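Local coordinates for glycosylation Associate Protein 3 (Streptococcus agalactiae serotype V, PDB 6OYC) that probably works with its partner proteins Gap1 and Gap2 in the glycosylation and accessory Sec secretion of a streptococcal surface adhesin, at residues C[240-245]-C[273-278]. Sequence-based numbering, arbitrary orientation.
Sequences YAKKFP and QIFLRE
The ammonium group of Lys242 meets the carboxylate of Glu278 in a salt bridge, with Lys242 NZ 3.1 Å from Glu278 OE2. As a hydrogen bond it is weak, because OE2 sits beside the CE-NZ bond, off the directions of the N-H bonds, and the attraction is mainly one of charge. Lys242 NZ also lies 3.3 Å from Glu278 OE1. The two chains cross at about a right angle. A bend at chi2 of Lys242 (92°), followed by an extended run, carries the amine across to Glu278. Long, flexible residues suit this place, because the nearest backbones, at Lys242 and Glu278, are still 9.4 Å apart from CA to CA.

Both helices belong to the part of the chain built round a five-stranded parallel sheet: Lys242 sits in the last turn of helix 231-243, just before strand 248-251, and Glu278 on helix 270-281. Phe275, about one turn before Glu278, reaches from helix 270-281 to the lysine stem, with CG anti to its backbone N (chi1 177°). Its ring meets the lysine methylenes obliquely, Phe275 CZ lying 3.7 Å from Lys242 CG. Phe275 CE2 is 3.8 Å from Lys242 CE. Lysine thus serves twice, offering its aliphatic stem to the ring and its charge to the acid. More loosely, Lys243 CD approaches Phe275 CZ at 4.2 Å, while earlier in helix 231-243 Tyr239 also touches the phenylalanine.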
ATOM      1  N   TYR C 240      17.679   0.905   6.364  1.00 40.46           N
ATOM      2  CA  TYR C 240      18.762   1.785   5.950  1.00 44.15           C
ATOM      3  C   TYR C 240      19.696   2.098   7.124  1.00 46.51           C
ATOM      4  O   TYR C 240      20.923   2.099   6.960  1.00 45.47           O
ATOM      5  CB  TYR C 240      18.178   3.058   5.323  1.00 39.00           C
ATOM      6  CG  TYR C 240      17.444   2.777   4.017  1.00 39.90           C
ATOM      7  CD1 TYR C 240      17.994   1.930   3.066  1.00 41.90           C
ATOM      8  CD2 TYR C 240      16.198   3.334   3.749  1.00 37.31           C
ATOM      9  CE1 TYR C 240      17.339   1.658   1.881  1.00 44.54           C
ATOM     10  CE2 TYR C 240      15.536   3.069   2.553  1.00 38.15           C
ATOM     11  CZ  TYR C 240      16.110   2.223   1.628  1.00 39.57           C
ATOM     12  OH  TYR C 240      15.479   1.928   0.440  1.00 39.41           O
ATOM     13  N   ALA C 241      19.137   2.314   8.325  1.00 40.39           N
ATOM     14  CA  ALA C 241      19.973   2.637   9.476  1.00 43.43           C
ATOM     15  C   ALA C 241      20.867   1.468   9.868  1.00 46.45           C
ATOM     16  O   ALA C 241      21.976   1.683  10.367  1.00 47.27           O
ATOM     17  CB  ALA C 241      19.121   3.066  10.667  1.00 39.32           C
ATOM     18  N   LYS C 242      20.424   0.234   9.646  1.00 40.43           N
ATOM     19  CA  LYS C 242      21.300  -0.874   9.979  1.00 45.23           C
ATOM     20  C   LYS C 242      22.412  -1.025   8.946  1.00 48.31           C
ATOM     21  O   LYS C 242      23.541  -1.387   9.298  1.00 47.12           O
ATOM     22  CB  LYS C 242      20.482  -2.152  10.122  1.00 44.11           C
ATOM     23  CG  LYS C 242      21.255  -3.433   9.937  1.00 50.20           C
ATOM     24  CD  LYS C 242      21.790  -3.969  11.251  1.00 55.23           C
ATOM     25  CE  LYS C 242      22.474  -5.341  11.035  1.00 59.91           C
ATOM     26  NZ  LYS C 242      22.973  -5.983  12.302  1.00 66.40           N
ATOM     27  N   LYS C 243      22.125  -0.715   7.685  1.00 46.91           N
ATOM     28  CA  LYS C 243      23.145  -0.778   6.650  1.00 46.76           C
ATOM     29  C   LYS C 243      24.111   0.403   6.694  1.00 47.01           C
ATOM     30  O   LYS C 243      25.242   0.255   6.225  1.00 45.90           O
ATOM     31  CB  LYS C 243      22.490  -0.855   5.267  1.00 47.22           C
ATOM     32  CG  LYS C 243      21.886  -2.205   4.946  1.00 51.33           C
ATOM     33  CD  LYS C 243      22.969  -3.282   4.878  1.00 56.79           C
ATOM     34  CE  LYS C 243      23.044  -3.925   3.497  1.00 59.18           C
ATOM     35  NZ  LYS C 243      24.450  -4.214   3.079  1.00 71.11           N
ATOM     36  N   PHE C 244      23.705   1.558   7.236  1.00 44.19           N
ATOM     37  CA  PHE C 244      24.514   2.782   7.214  1.00 41.48           C
ATOM     38  C   PHE C 244      24.557   3.435   8.589  1.00 42.84           C
ATOM     39  O   PHE C 244      23.792   4.364   8.869  1.00 45.59           O
ATOM     40  CB  PHE C 244      23.989   3.788   6.192  1.00 40.43           C
ATOM     41  CG  PHE C 244      23.854   3.240   4.793  1.00 45.92           C
ATOM     42  CD1 PHE C 244      24.972   2.976   4.022  1.00 46.75           C
ATOM     43  CD2 PHE C 244      22.598   3.014   4.238  1.00 46.33           C
ATOM     44  CE1 PHE C 244      24.849   2.482   2.726  1.00 50.99           C
ATOM     45  CE2 PHE C 244      22.466   2.516   2.939  1.00 48.41           C
ATOM     46  CZ  PHE C 244      23.594   2.247   2.186  1.00 51.22           C
ATOM     47  N   PRO C 245      25.474   3.003   9.458  1.00 44.10           N
ATOM     48  CA  PRO C 245      25.611   3.647  10.777  1.00 44.36           C
ATOM     49  C   PRO C 245      25.809   5.155  10.731  1.00 46.70           C
ATOM     50  O   PRO C 245      25.602   5.818  11.753  1.00 48.56           O
ATOM     51  CB  PRO C 245      26.843   2.955  11.374  1.00 43.56           C
ATOM     52  CG  PRO C 245      26.897   1.638  10.698  1.00 44.63           C
ATOM     53  CD  PRO C 245      26.362   1.836   9.308  1.00 42.39           C
ATOM     54  N   GLN C 273      15.162 -12.766   5.152  1.00 71.97           N
ATOM     55  CA  GLN C 273      14.085 -12.618   6.130  1.00 65.69           C
ATOM     56  C   GLN C 273      14.627 -12.590   7.550  1.00 62.64           C
ATOM     57  O   GLN C 273      14.143 -11.823   8.390  1.00 58.13           O
ATOM     58  CB  GLN C 273      13.062 -13.747   5.986  1.00 66.59           C
ATOM     59  CG  GLN C 273      11.865 -13.432   5.063  1.00 65.43           C
ATOM     60  CD  GLN C 273      10.811 -14.533   5.031  1.00 61.31           C
ATOM     61  OE1 GLN C 273      11.001 -15.603   5.608  1.00 64.88           O
ATOM     62  NE2 GLN C 273       9.688 -14.269   4.361  1.00 52.23           N
ATOM     63  N   ILE C 274      15.630 -13.419   7.842  1.00 68.17           N
ATOM     64  CA  ILE C 274      16.204 -13.388   9.183  1.00 67.11           C
ATOM     65  C   ILE C 274      16.994 -12.101   9.385  1.00 61.30           C
ATOM     66  O   ILE C 274      17.103 -11.601  10.511  1.00 62.95           O
ATOM     67  CB  ILE C 274      17.060 -14.648   9.435  1.00 68.73           C
ATOM     68  CG1 ILE C 274      16.210 -15.918   9.266  1.00 75.17           C
ATOM     69  CG2 ILE C 274      17.665 -14.623  10.835  1.00 70.82           C
ATOM     70  CD1 ILE C 274      16.686 -16.874   8.215  1.00 71.62           C
ATOM     71  N   PHE C 275      17.541 -11.530   8.309  1.00 59.27           N
ATOM     72  CA  PHE C 275      18.231 -10.253   8.450  1.00 57.98           C
ATOM     73  C   PHE C 275      17.256  -9.154   8.846  1.00 54.53           C
ATOM     74  O   PHE C 275      17.549  -8.330   9.721  1.00 53.56           O
ATOM     75  CB  PHE C 275      18.952  -9.882   7.157  1.00 55.63           C
ATOM     76  CG  PHE C 275      19.620  -8.536   7.212  1.00 54.86           C
ATOM     77  CD1 PHE C 275      18.972  -7.404   6.753  1.00 56.28           C
ATOM     78  CD2 PHE C 275      20.897  -8.401   7.729  1.00 58.12           C
ATOM     79  CE1 PHE C 275      19.590  -6.150   6.812  1.00 55.09           C
ATOM     80  CE2 PHE C 275      21.521  -7.158   7.785  1.00 52.46           C
ATOM     81  CZ  PHE C 275      20.864  -6.031   7.327  1.00 51.85           C
ATOM     82  N   LEU C 276      16.084  -9.128   8.213  1.00 51.88           N
ATOM     83  CA  LEU C 276      15.118  -8.082   8.529  1.00 52.88           C
ATOM     84  C   LEU C 276      14.509  -8.277   9.915  1.00 47.83           C
ATOM     85  O   LEU C 276      14.178  -7.291  10.580  1.00 46.13           O
ATOM     86  CB  LEU C 276      14.034  -8.023   7.453  1.00 50.01           C
ATOM     87  CG  LEU C 276      14.510  -7.532   6.080  1.00 51.25           C
ATOM     88  CD1 LEU C 276      13.440  -7.745   5.005  1.00 47.97           C
ATOM     89  CD2 LEU C 276      14.915  -6.070   6.155  1.00 47.54           C
ATOM     90  N   ARG C 277      14.370  -9.528  10.374  1.00 48.91           N
ATOM     91  CA  ARG C 277      13.884  -9.771  11.729  1.00 46.85           C
ATOM     92  C   ARG C 277      14.844  -9.203  12.761  1.00 48.95           C
ATOM     93  O   ARG C 277      14.410  -8.723  13.819  1.00 47.54           O
ATOM     94  CB  ARG C 277      13.649 -11.271  11.958  1.00 45.82           C
ATOM     95  CG  ARG C 277      13.075 -11.631  13.353  1.00 46.42           C
ATOM     96  CD  ARG C 277      11.549 -11.468  13.426  1.00 44.36           C
ATOM     97  NE  ARG C 277      11.077 -11.121  14.772  1.00 48.73           N
ATOM     98  CZ  ARG C 277       9.795 -11.134  15.150  1.00 50.58           C
ATOM     99  NH1 ARG C 277       8.852 -11.478  14.286  1.00 47.98           N
ATOM    100  NH2 ARG C 277       9.450 -10.802  16.394  1.00 46.60           N
ATOM    101  N   GLU C 278      16.146  -9.218  12.460  1.00 48.07           N
ATOM    102  CA  GLU C 278      17.127  -8.615  13.358  1.00 48.21           C
ATOM    103  C   GLU C 278      16.939  -7.103  13.425  1.00 45.80           C
ATOM    104  O   GLU C 278      16.862  -6.524  14.514  1.00 48.29           O
ATOM    105  CB  GLU C 278      18.544  -8.978  12.897  1.00 53.18           C
ATOM    106  CG  GLU C 278      19.643  -8.661  13.915  1.00 55.56           C
ATOM    107  CD  GLU C 278      20.187  -7.237  13.793  1.00 56.91           C
ATOM    108  OE1 GLU C 278      20.880  -6.783  14.727  1.00 61.17           O
ATOM    109  OE2 GLU C 278      19.929  -6.574  12.762  1.00 61.51           O
TER